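Side-chain contacts in GTPase subunit of restriction endonuclease (Thermococcus gammatolerans, PDB 6P0F), which probably recognises target DNA through this N-terminal YTH-type domain as the McrB subunit of an McrBC-like, GTP-dependent restriction system: residues E18-E21 with E22-K26; K29-E32 with L33-Q36; K83-L86 with N87-T90; G165-D168 with I169-I173. All blocks are in the same frame, centred on the assembly; numbering follows the deposited sequence.

Contacts 1 and 4 each lie within one helix, 15-26 and 160-174, on opposite sides of the centre of the chain with centres about 25 Å apart. Both set an aromatic ring against side chains a turn further on, but in contact 1 the ring is buried and meets hydrocarbon, whereas in contact 4 it is partly exposed and meets a lysine. Contacts 2 and 3 are surface turns, about 35 Å apart between centres, contact 2 in the loop that follows strand 28-29, contact 3 running from strand 83-84 into the loop before strand 91-102. Polar bonds carry them: a salt bridge in contact 2, an aspartate gripping backbone in contact 3. Contacts 1 and 2 adjoin along the chain.

Contact 1 of 4, residues E18-E21 with E22-K26; sequences ENFE and ETILK
The ring of Phe20 lies across Ile24 and Leu25, four and five residues further along helix 15-26. Ile24 approaches over one face: its CB stands 4.0 Å from the centroid of the Phe20 ring in a CH-pi contact, and its CG2 comes to 3.4 Å from Phe20 CE1. Leu25 arrives obliquely at the other half of the ring, with CD2 3.7 Å from Phe20 CE2. Both are reached because CG of Phe20 is turned anti to the backbone N (chi1 -179°), beside the carbonyl carbon and over the following turn. With an alanine here, Ile24 and Leu25 would probably lose the flat surface they pack on, and Phe73, whose ring meets that of Phe20, would face a gap. Under this packing the helix widens into a pi-type turn at 22-26. Phe20 O marks the change of pitch by accepting two backbone bonds, from Ile24 N at 2.9 Å and from Leu25 N at 3.1 Å. Glu21 O then skips a residue and takes Lys26 N at 2.9 Å. The extended side chain of Glu21 leads away, while its CA and carbonyl O lie against Leu25 CD1 and CB. On another side of the helix, the chain of Glu22 bends at chi2 and that of Lys26 at chi3 and chi4, pairing Glu22 OE1 with Lys26 NZ in a salt bridge whose very short 2.5 Å leaves its exact length doubtful. Towards the fold, Asn19 OD1 accepts from Arg116 N, and Thr23 OG1 bonds to Phe52 O and Trp115 NE1.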
loop_
_atom_site.group_PDB
_atom_site.type_symbol
_atom_site.label_atom_id
_atom_site.label_comp_id
_atom_site.label_asym_id
_atom_site.label_seq_id
_atom_site.Cartn_x
_atom_site.Cartn_y
_atom_site.Cartn_z
ATOM N N GLU A 18 -3.986 -10.891 5.939
ATOM C CA GLU A 18 -5.078 -11.541 5.217
ATOM C C GLU A 18 -5.761 -10.560 4.265
ATOM O O GLU A 18 -6.040 -10.889 3.105
ATOM C CB GLU A 18 -6.092 -12.122 6.207
ATOM C CG GLU A 18 -5.466 -13.153 7.139
ATOM C CD GLU A 18 -4.964 -14.371 6.380
ATOM O OE1 GLU A 18 -3.740 -14.530 6.240
ATOM O OE2 GLU A 18 -5.791 -15.166 5.895
ATOM N N ASN A 19 -6.023 -9.339 4.740
ATOM C CA ASN A 19 -6.671 -8.342 3.890
ATOM C C ASN A 19 -5.770 -7.946 2.722
ATOM O O ASN A 19 -6.241 -7.778 1.591
ATOM C CB ASN A 19 -7.014 -7.110 4.728
ATOM C CG ASN A 19 -8.142 -7.375 5.730
ATOM O OD1 ASN A 19 -8.743 -8.433 5.714
ATOM N ND2 ASN A 19 -8.412 -6.413 6.582
ATOM N N PHE A 20 -4.481 -7.789 2.989
ATOM C CA PHE A 20 -3.493 -7.441 1.958
ATOM C C PHE A 20 -3.375 -8.526 0.898
ATOM O O PHE A 20 -3.309 -8.240 -0.303
ATOM C CB PHE A 20 -2.158 -7.215 2.658
ATOM C CG PHE A 20 -1.033 -6.832 1.771
ATOM C CD1 PHE A 20 -0.946 -5.549 1.260
ATOM C CD2 PHE A 20 -0.013 -7.742 1.474
ATOM C CE1 PHE A 20 0.144 -5.186 0.447
ATOM C CE2 PHE A 20 1.075 -7.369 0.690
ATOM C CZ PHE A 20 1.137 -6.096 0.183
ATOM N N GLU A 21 -3.321 -9.781 1.330
ATOM C CA GLU A 21 -3.305 -10.882 0.382
ATOM C C GLU A 21 -4.538 -10.847 -0.510
ATOM O O GLU A 21 -4.446 -11.078 -1.717
ATOM C CB GLU A 21 -3.217 -12.202 1.154
ATOM C CG GLU A 21 -3.151 -13.436 0.277
ATOM C CD GLU A 21 -2.981 -14.705 1.111
ATOM O OE1 GLU A 21 -3.807 -14.914 2.022
ATOM O OE2 GLU A 21 -2.005 -15.454 0.887
ATOM N N GLU A 22 -5.692 -10.509 0.064
ATOM C CA GLU A 22 -6.921 -10.543 -0.700
ATOM C C GLU A 22 -6.933 -9.497 -1.811
ATOM O O GLU A 22 -7.277 -9.806 -2.956
ATOM C CB GLU A 22 -8.122 -10.358 0.220
ATOM C CG GLU A 22 -9.425 -10.400 -0.534
ATOM C CD GLU A 22 -9.844 -11.840 -0.915
ATOM O OE1 GLU A 22 -10.454 -12.008 -1.984
ATOM O OE2 GLU A 22 -9.575 -12.766 -0.101
ATOM N N THR A 23 -6.617 -8.242 -1.496
ATOM C CA THR A 23 -6.854 -7.185 -2.452
ATOM C C THR A 23 -5.617 -6.569 -3.073
ATOM O O THR A 23 -5.778 -5.835 -4.043
ATOM C CB THR A 23 -7.693 -6.053 -1.843
ATOM O OG1 THR A 23 -7.038 -5.493 -0.712
ATOM C CG2 THR A 23 -9.076 -6.587 -1.415
ATOM N N ILE A 24 -4.414 -6.843 -2.566
ATOM C CA ILE A 24 -3.176 -6.393 -3.204
ATOM C C ILE A 24 -2.435 -7.537 -3.870
ATOM O O ILE A 24 -1.912 -7.382 -4.979
ATOM C CB ILE A 24 -2.265 -5.652 -2.202
ATOM C CG1 ILE A 24 -2.919 -4.339 -1.773
ATOM C CG2 ILE A 24 -0.896 -5.394 -2.802
ATOM C CD1 ILE A 24 -3.016 -3.317 -2.898
ATOM N N LEU A 25 -2.322 -8.684 -3.217
ATOM C CA LEU A 25 -1.566 -9.762 -3.836
ATOM C C LEU A 25 -2.405 -10.537 -4.835
ATOM O O LEU A 25 -1.969 -10.768 -5.961
ATOM C CB LEU A 25 -0.976 -10.681 -2.768
ATOM C CG LEU A 25 -0.031 -10.066 -1.721
ATOM C CD1 LEU A 25 0.525 -11.118 -0.808
ATOM C CD2 LEU A 25 1.080 -9.330 -2.456
ATOM N N LYS A 26 -3.633 -10.893 -4.478
ATOM C CA LYS A 26 -4.541 -11.566 -5.387
ATOM C C LYS A 26 -5.304 -10.569 -6.243
ATOM O O LYS A 26 -5.258 -10.642 -7.475
ATOM C CB LYS A 26 -5.498 -12.440 -4.579
ATOM C CG LYS A 26 -6.417 -13.238 -5.404
ATOM C CD LYS A 26 -7.315 -14.181 -4.565
ATOM C CE LYS A 26 -8.133 -13.456 -3.475
ATOM N NZ LYS A 26 -9.126 -12.434 -4.007
#

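Contact 2 of 4, residues K29-E32 with L33-Q36; sequences KRNE and LEGQ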
loop_
_atom_site.group_PDB
_atom_site.type_symbol
_atom_site.label_atom_id
_atom_site.label_comp_id
_atom_site.label_asym_id
_atom_site.label_seq_id
_atom_site.Cartn_x
_atom_site.Cartn_y
_atom_site.Cartn_z
ATOM N N LYS A 29 -11.933 -9.512 -8.798
ATOM C CA LYS A 29 -12.564 -9.310 -10.090
ATOM C C LYS A 29 -13.325 -7.993 -10.069
ATOM O O LYS A 29 -13.901 -7.611 -9.052
ATOM C CB LYS A 29 -13.504 -10.474 -10.396
ATOM C CG LYS A 29 -12.758 -11.770 -10.677
ATOM C CD LYS A 29 -13.693 -12.960 -10.837
ATOM C CE LYS A 29 -12.907 -14.283 -10.740
ATOM N NZ LYS A 29 -13.791 -15.501 -10.777
ATOM N N ARG A 30 -13.315 -7.293 -11.194
ATOM C CA ARG A 30 -13.989 -5.999 -11.258
ATOM C C ARG A 30 -15.461 -6.109 -10.863
ATOM O O ARG A 30 -16.001 -5.187 -10.243
ATOM C CB ARG A 30 -13.872 -5.427 -12.671
ATOM C CG ARG A 30 -14.602 -4.128 -12.851
ATOM C CD ARG A 30 -14.448 -3.577 -14.283
ATOM N NE ARG A 30 -15.486 -2.583 -14.526
ATOM C CZ ARG A 30 -15.313 -1.479 -15.229
ATOM N NH1 ARG A 30 -14.154 -1.225 -15.790
ATOM N NH2 ARG A 30 -16.311 -0.631 -15.369
ATOM N N ASN A 31 -16.124 -7.218 -11.191
ATOM C CA ASN A 31 -17.540 -7.324 -10.831
ATOM C C ASN A 31 -17.781 -7.317 -9.331
ATOM O O ASN A 31 -18.898 -7.002 -8.915
ATOM C CB ASN A 31 -18.142 -8.572 -11.497
ATOM C CG ASN A 31 -18.203 -8.429 -13.000
ATOM O OD1 ASN A 31 -18.014 -7.333 -13.546
ATOM N ND2 ASN A 31 -18.480 -9.530 -13.685
ATOM N N GLU A 32 -16.781 -7.664 -8.503
ATOM C CA GLU A 32 -16.927 -7.590 -7.060
ATOM C C GLU A 32 -17.049 -6.150 -6.572
ATOM O O GLU A 32 -17.520 -5.922 -5.453
ATOM C CB GLU A 32 -15.763 -8.313 -6.357
ATOM C CG GLU A 32 -15.509 -9.764 -6.862
ATOM C CD GLU A 32 -14.343 -10.482 -6.128
ATOM O OE1 GLU A 32 -13.365 -10.991 -6.801
ATOM O OE2 GLU A 32 -14.415 -10.543 -4.871
ATOM N N LEU A 33 -16.653 -5.168 -7.385
ATOM C CA LEU A 33 -16.732 -3.765 -7.000
ATOM C C LEU A 33 -17.812 -2.988 -7.742
ATOM O O LEU A 33 -18.130 -1.866 -7.331
ATOM C CB LEU A 33 -15.386 -3.060 -7.247
ATOM C CG LEU A 33 -14.192 -3.598 -6.457
ATOM C CD1 LEU A 33 -12.897 -2.889 -6.876
ATOM C CD2 LEU A 33 -14.444 -3.450 -5.002
ATOM N N GLU A 34 -18.292 -3.510 -8.869
ATOM C CA GLU A 34 -19.329 -2.842 -9.636
ATOM C C GLU A 34 -20.551 -2.648 -8.752
ATOM O O GLU A 34 -20.900 -3.515 -7.952
ATOM C CB GLU A 34 -19.682 -3.660 -10.874
ATOM C CG GLU A 34 -18.617 -3.589 -11.965
ATOM C CD GLU A 34 -18.624 -2.306 -12.780
ATOM O OE1 GLU A 34 -17.945 -2.264 -13.841
ATOM O OE2 GLU A 34 -19.274 -1.330 -12.349
ATOM N N GLY A 35 -21.168 -1.487 -8.863
ATOM C CA GLY A 35 -22.276 -1.146 -8.006
ATOM C C GLY A 35 -21.878 -0.380 -6.776
ATOM O O GLY A 35 -22.745 0.208 -6.126
ATOM N N GLN A 36 -20.593 -0.370 -6.439
ATOM C CA GLN A 36 -20.086 0.322 -5.271
ATOM C C GLN A 36 -19.028 1.354 -5.591
ATOM O O GLN A 36 -19.017 2.434 -4.991
ATOM C CB GLN A 36 -19.507 -0.691 -4.276
ATOM C CG GLN A 36 -20.514 -1.698 -3.774
ATOM C CD GLN A 36 -21.555 -1.074 -2.869
ATOM O OE1 GLN A 36 -21.293 -0.098 -2.162
ATOM N NE2 GLN A 36 -22.743 -1.638 -2.889
HETATM O O HOH W 1 -20.675 -4.828 -5.599
#
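Arg30 and Glu34 close a salt bridge over the turn between them, two guanidinium nitrogens converging on one carboxylate oxygen. Arg30 NE lies 2.6 Å, and Arg30 NH2 2.8 Å, from Glu34 OE1, a side-on grip in which the oxygen sits exactly in the guanidinium plane. The carboxylate is turned 36° against that plane, and both nitrogens reach OE1 from the same face: NH2 on the syn side and only modestly out of plane, NE from farther above. The two chains are shaped differently to meet. Arg30 runs extended from CG to NE, with CG anti to its backbone N (chi1 177°), while Glu34, its CG beside the backbone N (chi1 -74°) and near Arg30 O, bends at chi2 to turn its carboxylate to the guanidinium. Arg30 O accepts Leu33 N at 2.9 Å and Glu34 N at 3.2 Å, so backbone and side chains tighten one helix-like turn in the loop joining strand 28-29 to helix 39-45. At the start of the turn, the extended Glu32 side chain brings OE1 back to Lys29 N, 2.9 Å away, while Glu32 N bonds to Lys29 O. Leu33 points its branches into the fold instead, packing on Leu42, Cys50, Phe52 and Phe114. The guanidinium has a second acidic partner, since Arg30 NH1 makes a salt bridge with Asp43 of helix 39-45 and ties the turn to that helix. Two donors on one oxygen, both from a cation, would be expected to steady the negative charge of Glu34, and acids on two sides of the guanidinium probably limit its rotation.

Contact 3 of 4, residues K83-L86 with N87-T90; sequences KVDL and NQET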
loop_
_atom_site.group_PDB
_atom_site.type_symbol
_atom_site.label_atom_id
_atom_site.label_comp_id
_atom_site.label_asym_id
_atom_site.label_seq_id
_atom_site.Cartn_x
_atom_site.Cartn_y
_atom_site.Cartn_z
ATOM N N LYS A 83 9.170 -1.866 14.382
ATOM C CA LYS A 83 10.250 -2.817 14.178
ATOM C C LYS A 83 9.723 -4.147 13.663
ATOM O O LYS A 83 8.688 -4.650 14.119
ATOM C CB LYS A 83 11.040 -3.043 15.483
ATOM C CG LYS A 83 11.780 -1.795 15.988
ATOM C CD LYS A 83 13.034 -2.207 16.807
ATOM C CE LYS A 83 14.020 -1.029 16.893
ATOM N NZ LYS A 83 13.446 0.265 16.577
ATOM N N VAL A 84 10.467 -4.718 12.729
ATOM C CA VAL A 84 10.171 -6.016 12.156
ATOM C C VAL A 84 11.206 -7.002 12.671
ATOM O O VAL A 84 12.325 -6.631 13.044
ATOM C CB VAL A 84 10.168 -5.957 10.605
ATOM C CG1 VAL A 84 11.592 -5.677 10.095
ATOM C CG2 VAL A 84 9.618 -7.221 9.967
ATOM N N ASP A 85 10.827 -8.281 12.677
ATOM C CA ASP A 85 11.742 -9.351 13.059
ATOM C C ASP A 85 12.574 -9.749 11.849
ATOM O O ASP A 85 12.080 -10.428 10.942
ATOM C CB ASP A 85 10.967 -10.553 13.588
ATOM C CG ASP A 85 11.880 -11.633 14.165
ATOM O OD1 ASP A 85 13.098 -11.594 13.937
ATOM O OD2 ASP A 85 11.354 -12.519 14.873
ATOM N N LEU A 86 13.846 -9.367 11.848
ATOM C CA LEU A 86 14.671 -9.665 10.684
ATOM C C LEU A 86 15.154 -11.103 10.661
ATOM O O LEU A 86 15.833 -11.489 9.708
ATOM C CB LEU A 86 15.876 -8.732 10.604
ATOM C CG LEU A 86 15.551 -7.273 10.320
ATOM C CD1 LEU A 86 16.775 -6.390 10.416
ATOM C CD2 LEU A 86 14.905 -7.130 8.939
ATOM N N ASN A 87 14.835 -11.910 11.668
ATOM C CA ASN A 87 15.120 -13.336 11.574
ATOM C C ASN A 87 13.952 -14.128 10.999
ATOM O O ASN A 87 14.066 -15.347 10.843
ATOM C CB ASN A 87 15.525 -13.903 12.941
ATOM C CG ASN A 87 16.791 -13.266 13.479
ATOM O OD1 ASN A 87 17.860 -13.337 12.862
ATOM N ND2 ASN A 87 16.672 -12.618 14.629
ATOM N N GLN A 88 12.829 -13.472 10.688
ATOM C CA GLN A 88 11.719 -14.078 9.961
ATOM C C GLN A 88 11.685 -13.487 8.549
ATOM O O GLN A 88 12.375 -12.503 8.242
ATOM C CB GLN A 88 10.376 -13.863 10.674
ATOM C CG GLN A 88 10.337 -14.384 12.118
ATOM C CD GLN A 88 9.968 -15.857 12.217
ATOM O OE1 GLN A 88 10.221 -16.635 11.296
ATOM N NE2 GLN A 88 9.378 -16.252 13.351
ATOM N N GLU A 89 10.902 -14.132 7.694
ATOM C CA GLU A 89 10.818 -13.736 6.292
ATOM C C GLU A 89 10.285 -12.317 6.186
ATOM O O GLU A 89 9.397 -11.912 6.948
ATOM C CB GLU A 89 9.901 -14.705 5.530
ATOM C CG GLU A 89 9.847 -14.446 4.005
ATOM C CD GLU A 89 9.836 -15.724 3.150
ATOM O OE1 GLU A 89 9.274 -15.679 2.029
ATOM O OE2 GLU A 89 10.395 -16.761 3.585
ATOM N N THR A 90 10.836 -11.552 5.237
ATOM C CA THR A 90 10.285 -10.245 4.909
ATOM C C THR A 90 10.174 -10.098 3.399
ATOM O O THR A 90 10.824 -10.812 2.634
ATOM C CB THR A 90 11.127 -9.074 5.443
ATOM O OG1 THR A 90 12.381 -9.005 4.757
ATOM C CG2 THR A 90 11.378 -9.212 6.954
HETATM O O HOH W 2 9.701 -10.747 9.519
#
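Asp85 accepts the backbone N-H groups of Asn87 and Gln88 on two oxygens, one of its side chain and one of its backbone. Asp85 OD1 accepts Asn87 N at 2.9 Å, an Asx turn in which the donor approaches from above the carboxylate plane. Asp85 O takes Gln88 N at 3.1 Å, closing a type I beta turn from Asp85 to Gln88 round the same residues. CG of Asp85, placed anti to the backbone N (chi1 -173°), carries the carboxylate alongside the turn, within reach of the Asn87 amide. The other oxygen, Asp85 OD2, rests against the aliphatic part of Gln88, 3.5 Å from its CG, a packing contact with no bond. Asp85 O has a further donor in a water 2.8 Å away, which gives its second proton to Glu89 O, also at 2.8 Å. Direct bonds thus fix the turn itself, and the water ties its first residue to the chain leaving it. Across the base of the loop the only side-chain meeting is apolar, Val84 CG2 with Thr90 CG2 at 4.0 Å, while Thr90 OG1 turns to a weak hydrogen bond from Ile138 N. The turn reverses the chain between strand 83-84 and the long strand 91-102: Val84 and Asp85 bond through their backbones to Asp150 and Lys77, Leu86 touches Pro149 and Asp150, and Thr90 approaches the start of helix 138-145.

Contact 4 of 4, residues G165-D168 with I169-I173; sequences GVYD and ILKNI
With CG of Tyr167 anti to the backbone N (chi1 -176°) and the chain of Lys171 bent at chi3 (-70°), the lysine methylenes are drawn over one face of the tyrosine ring. Lys171 CD lies 3.9 Å from the ring centroid of Tyr167 in a CH-pi contact, and Lys171 CE comes to 3.4 Å from Tyr167 CE2. The ammonium group continues toward Asp168, whose side chain runs beside it. Their direct salt bridge is long, Asp168 OD1 to Lys171 NZ 3.8 Å, but a water spans the pair, donating to Asp168 OD1 at 2.8 Å and accepting from Lys171 NZ at 2.6 Å. Replacing Tyr167 by a serine would probably deprive the lysine chain of its flat support and Asn3 ND2 of the hydroxyl it bonds to. On another side of the helix, Val166 CG2 meets Leu170 CD1 at 3.8 Å; Val166 also touches Leu145 of helix 138-145, and Leu170 touches Leu94 of strand 91-102. A water accepting from Ile169 N and donating to Gly165 O spans the kink within helix 160-174. The i to i+4 pairs Tyr167-Lys171 and Val166-Leu170 follow the helical repeat; with the second pair against the domain and Asp168 exposed, this C-terminal helix is amphipathic.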
loop_
_atom_site.group_PDB
_atom_site.type_symbol
_atom_site.label_atom_id
_atom_site.label_comp_id
_atom_site.label_asym_id
_atom_site.label_seq_id
_atom_site.Cartn_x
_atom_site.Cartn_y
_atom_site.Cartn_z
ATOM N N GLY A 165 17.215 9.971 -3.065
ATOM C CA GLY A 165 18.289 9.025 -3.268
ATOM C C GLY A 165 17.874 7.778 -4.000
ATOM O O GLY A 165 18.709 7.125 -4.631
ATOM N N VAL A 166 16.581 7.415 -3.953
ATOM C CA VAL A 166 16.106 6.199 -4.574
ATOM C C VAL A 166 15.074 6.432 -5.659
ATOM O O VAL A 166 14.597 5.480 -6.283
ATOM C CB VAL A 166 15.529 5.218 -3.526
ATOM C CG1 VAL A 166 16.587 4.899 -2.476
ATOM C CG2 VAL A 166 14.285 5.810 -2.900
ATOM N N TYR A 167 14.720 7.704 -5.913
ATOM C CA TYR A 167 13.594 8.010 -6.793
ATOM C C TYR A 167 13.807 7.470 -8.199
ATOM O O TYR A 167 12.881 6.918 -8.805
ATOM C CB TYR A 167 13.388 9.523 -6.808
ATOM C CG TYR A 167 12.206 10.006 -7.607
ATOM C CD1 TYR A 167 10.930 9.474 -7.404
ATOM C CD2 TYR A 167 12.363 11.006 -8.562
ATOM C CE1 TYR A 167 9.844 9.934 -8.129
ATOM C CE2 TYR A 167 11.270 11.463 -9.306
ATOM C CZ TYR A 167 10.025 10.931 -9.082
ATOM O OH TYR A 167 8.949 11.402 -9.822
ATOM N N ASP A 168 15.008 7.615 -8.747
ATOM C CA ASP A 168 15.237 7.165 -10.112
ATOM C C ASP A 168 15.202 5.649 -10.213
ATOM O O ASP A 168 14.667 5.102 -11.190
ATOM C CB ASP A 168 16.553 7.750 -10.606
ATOM C CG ASP A 168 16.398 9.200 -10.967
ATOM O OD1 ASP A 168 15.608 9.491 -11.906
ATOM O OD2 ASP A 168 17.039 10.043 -10.297
ATOM N N ILE A 169 15.696 4.952 -9.193
ATOM C CA ILE A 169 15.548 3.501 -9.157
ATOM C C ILE A 169 14.064 3.119 -9.160
ATOM O O ILE A 169 13.619 2.251 -9.922
ATOM C CB ILE A 169 16.267 2.916 -7.931
ATOM C CG1 ILE A 169 17.759 3.243 -7.941
ATOM C CG2 ILE A 169 16.042 1.414 -7.885
ATOM C CD1 ILE A 169 18.426 3.063 -6.566
ATOM N N LEU A 170 13.282 3.753 -8.296
ATOM C CA LEU A 170 11.871 3.401 -8.209
ATOM C C LEU A 170 11.150 3.676 -9.521
ATOM O O LEU A 170 10.320 2.870 -9.955
ATOM C CB LEU A 170 11.203 4.163 -7.072
ATOM C CG LEU A 170 11.754 3.983 -5.659
ATOM C CD1 LEU A 170 11.057 4.722 -4.532
ATOM C CD2 LEU A 170 11.778 2.464 -5.339
ATOM N N LYS A 171 11.440 4.815 -10.168
ATOM C CA LYS A 171 10.775 5.097 -11.443
ATOM C C LYS A 171 11.118 4.034 -12.482
ATOM O O LYS A 171 10.265 3.643 -13.294
ATOM C CB LYS A 171 11.149 6.493 -11.951
ATOM C CG LYS A 171 10.501 7.628 -11.204
ATOM C CD LYS A 171 10.601 8.970 -11.947
ATOM C CE LYS A 171 12.036 9.531 -11.987
ATOM N NZ LYS A 171 12.118 10.903 -12.630
ATOM N N ASN A 172 12.361 3.548 -12.478
ATOM C CA ASN A 172 12.752 2.543 -13.458
ATOM C C ASN A 172 12.127 1.185 -13.169
ATOM O O ASN A 172 11.818 0.445 -14.108
ATOM C CB ASN A 172 14.277 2.438 -13.533
ATOM C CG ASN A 172 14.911 3.686 -14.154
ATOM O OD1 ASN A 172 14.236 4.478 -14.828
ATOM N ND2 ASN A 172 16.205 3.878 -13.911
ATOM N N ILE A 173 11.910 0.843 -11.899
ATOM C CA ILE A 173 11.173 -0.389 -11.611
ATOM C C ILE A 173 9.765 -0.293 -12.175
ATOM O O ILE A 173 9.255 -1.243 -12.786
ATOM C CB ILE A 173 11.158 -0.672 -10.096
ATOM C CG1 ILE A 173 12.570 -0.996 -9.575
ATOM C CG2 ILE A 173 10.225 -1.832 -9.772
ATOM C CD1 ILE A 173 12.740 -0.895 -8.042
HETATM O O HOH W 3 17.814 6.504 -7.559
HETATM O O HOH W 4 14.372 12.034 -11.982
#